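Local coordinates for CRISPR-associated protein Cse2 (Thermus thermophilus, PDB 2ZCA) that probably takes part, as a CasB/Cse2-family protein, in type I-E CRISPR defence against viruses and other mobile genetic elements, at residues A[81-86]-A[150-155]. Numbering follows the deposited sequence.
Sequences TLARAL and AREYYG
Thr-81 donates its hydroxyl to the carboxylate of Glu-152, OG1 to OE1 2.9 Å, meeting that oxygen from above the carboxylate plane, 60° out of it. OG1 sits between backbone N and carbonyl carbon, turned back over the first turn, where it also accepts from Arg-84 N (3.2 Å). A small hydroxyl residue suits this N-cap, since one oxygen can donate and accept at once. Glu-152, extended beyond CG, is long enough to bring OE1 to the start of the other helix; there a water accepts from Ala-83 N and donates to OE1, which thus receives two bonds. The neighbouring oxygen, OE2, forms a salt bridge with Arg-148. Ala-83, small enough for close approach, puts CB 4.0 Å from Glu-152 CB. Arg-84 crosses Glu-152 at about a right angle; a water joins its NE to Glu-152 O, while NH1 bonds to Gly-79 O. Tyr-153 holds CG anti to its own N (chi1 -176°), which sets ring atom CD2 3.4 Å from Ala-83 O and CE2 4.1 Å from Leu-86 CB; the ring stacks on Phe-100 of helix 96-104. Segments 82-86 and 150-155 run in the same general direction, axes 31° apart, an N-cap bridged to a neighbouring helix within an all-helical fold.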
loop_
_atom_site.group_PDB
_atom_site.type_symbol
_atom_site.label_atom_id
_atom_site.label_comp_id
_atom_site.label_asym_id
_atom_site.label_seq_id
_atom_site.Cartn_x
_atom_site.Cartn_y
_atom_site.Cartn_z
ATOM N N THR A 81 -7.830 -7.366 -3.647
ATOM C CA THR A 81 -6.427 -6.975 -3.768
ATOM C C THR A 81 -6.235 -5.944 -4.861
ATOM O O THR A 81 -7.079 -5.800 -5.749
ATOM C CB THR A 81 -5.535 -8.184 -4.094
ATOM O OG1 THR A 81 -5.861 -8.674 -5.400
ATOM C CG2 THR A 81 -5.742 -9.289 -3.075
ATOM N N LEU A 82 -5.118 -5.224 -4.799
ATOM C CA LEU A 82 -4.827 -4.215 -5.800
ATOM C C LEU A 82 -4.824 -4.846 -7.190
ATOM O O LEU A 82 -5.319 -4.251 -8.144
ATOM C CB LEU A 82 -3.469 -3.556 -5.525
ATOM C CG LEU A 82 -3.024 -2.499 -6.545
ATOM C CD1 LEU A 82 -4.120 -1.455 -6.739
ATOM C CD2 LEU A 82 -1.746 -1.831 -6.061
ATOM N N ALA A 83 -4.279 -6.058 -7.303
ATOM C CA ALA A 83 -4.231 -6.735 -8.598
ATOM C C ALA A 83 -5.633 -6.969 -9.146
ATOM O O ALA A 83 -5.877 -6.774 -10.335
ATOM C CB ALA A 83 -3.488 -8.067 -8.478
ATOM N N ARG A 84 -6.549 -7.399 -8.282
ATOM C CA ARG A 84 -7.923 -7.635 -8.709
ATOM C C ARG A 84 -8.591 -6.308 -9.069
ATOM O O ARG A 84 -9.320 -6.218 -10.056
ATOM C CB ARG A 84 -8.701 -8.359 -7.605
ATOM C CG ARG A 84 -8.275 -9.820 -7.452
ATOM C CD ARG A 84 -8.750 -10.466 -6.154
ATOM N NE ARG A 84 -8.311 -11.859 -6.071
ATOM C CZ ARG A 84 -8.375 -12.610 -4.974
ATOM N NH1 ARG A 84 -8.862 -12.108 -3.845
ATOM N NH2 ARG A 84 -7.946 -13.865 -5.005
ATOM N N ALA A 85 -8.326 -5.273 -8.278
ATOM C CA ALA A 85 -8.900 -3.959 -8.540
ATOM C C ALA A 85 -8.396 -3.407 -9.871
ATOM O O ALA A 85 -9.129 -2.708 -10.577
ATOM C CB ALA A 85 -8.551 -2.995 -7.408
ATOM N N LEU A 86 -7.144 -3.708 -10.209
ATOM C CA LEU A 86 -6.575 -3.244 -11.468
ATOM C C LEU A 86 -7.222 -3.970 -12.641
ATOM O O LEU A 86 -7.476 -3.369 -13.685
ATOM C CB LEU A 86 -5.055 -3.445 -11.487
ATOM C CG LEU A 86 -4.256 -2.401 -10.690
ATOM C CD1 LEU A 86 -2.807 -2.847 -10.515
ATOM C CD2 LEU A 86 -4.323 -1.058 -11.415
ATOM N N ALA A 150 0.063 -11.616 -10.551
ATOM C CA ALA A 150 -0.277 -11.970 -11.920
ATOM C C ALA A 150 -1.397 -13.008 -11.900
ATOM O O ALA A 150 -2.318 -12.950 -12.714
ATOM C CB ALA A 150 0.947 -12.520 -12.643
ATOM N N ARG A 151 -1.316 -13.945 -10.958
ATOM C CA ARG A 151 -2.328 -14.992 -10.809
ATOM C C ARG A 151 -3.684 -14.377 -10.454
ATOM O O ARG A 151 -4.721 -14.774 -10.989
ATOM C CB ARG A 151 -1.919 -15.970 -9.702
ATOM C CG ARG A 151 -2.822 -17.200 -9.573
ATOM C CD ARG A 151 -2.473 -18.021 -8.331
ATOM N NE ARG A 151 -2.934 -17.373 -7.104
ATOM C CZ ARG A 151 -2.517 -17.693 -5.881
ATOM N NH1 ARG A 151 -1.622 -18.657 -5.713
ATOM N NH2 ARG A 151 -3.001 -17.053 -4.824
ATOM N N GLU A 152 -3.675 -13.407 -9.543
ATOM C CA GLU A 152 -4.911 -12.748 -9.129
ATOM C C GLU A 152 -5.515 -11.928 -10.267
ATOM O O GLU A 152 -6.732 -11.922 -10.465
ATOM C CB GLU A 152 -4.647 -11.832 -7.927
ATOM C CG GLU A 152 -3.950 -12.515 -6.761
ATOM C CD GLU A 152 -3.700 -11.578 -5.589
ATOM O OE1 GLU A 152 -3.592 -10.351 -5.812
ATOM O OE2 GLU A 152 -3.595 -12.073 -4.446
ATOM N N TYR A 153 -4.663 -11.236 -11.016
ATOM C CA TYR A 153 -5.121 -10.405 -12.122
ATOM C C TYR A 153 -5.731 -11.240 -13.247
ATOM O O TYR A 153 -6.890 -11.047 -13.619
ATOM C CB TYR A 153 -3.953 -9.572 -12.657
ATOM C CG TYR A 153 -4.317 -8.590 -13.748
ATOM C CD1 TYR A 153 -4.454 -9.003 -15.073
ATOM C CD2 TYR A 153 -4.508 -7.237 -13.455
ATOM C CE1 TYR A 153 -4.768 -8.093 -16.083
ATOM C CE2 TYR A 153 -4.823 -6.319 -14.457
ATOM C CZ TYR A 153 -4.950 -6.756 -15.769
ATOM O OH TYR A 153 -5.246 -5.858 -16.767
ATOM N N TYR A 154 -4.954 -12.170 -13.791
ATOM C CA TYR A 154 -5.457 -13.001 -14.877
ATOM C C TYR A 154 -6.504 -14.002 -14.408
ATOM O O TYR A 154 -7.266 -14.540 -15.212
ATOM C CB TYR A 154 -4.285 -13.695 -15.571
ATOM C CG TYR A 154 -3.412 -12.691 -16.282
ATOM C CD1 TYR A 154 -3.883 -12.002 -17.402
ATOM C CD2 TYR A 154 -2.158 -12.350 -15.780
ATOM C CE1 TYR A 154 -3.129 -10.991 -17.996
ATOM C CE2 TYR A 154 -1.399 -11.341 -16.364
ATOM C CZ TYR A 154 -1.890 -10.664 -17.470
ATOM O OH TYR A 154 -1.151 -9.645 -18.033
ATOM N N GLY A 155 -6.557 -14.230 -13.102
ATOM C CA GLY A 155 -7.536 -15.151 -12.560
ATOM C C GLY A 155 -8.901 -14.496 -12.424
ATOM O O GLY A 155 -9.931 -15.175 -12.455
HETATM O O HOH W 1 -2.535 -7.748 -5.433
HETATM O O HOH W 2 -8.547 -13.023 -8.506
#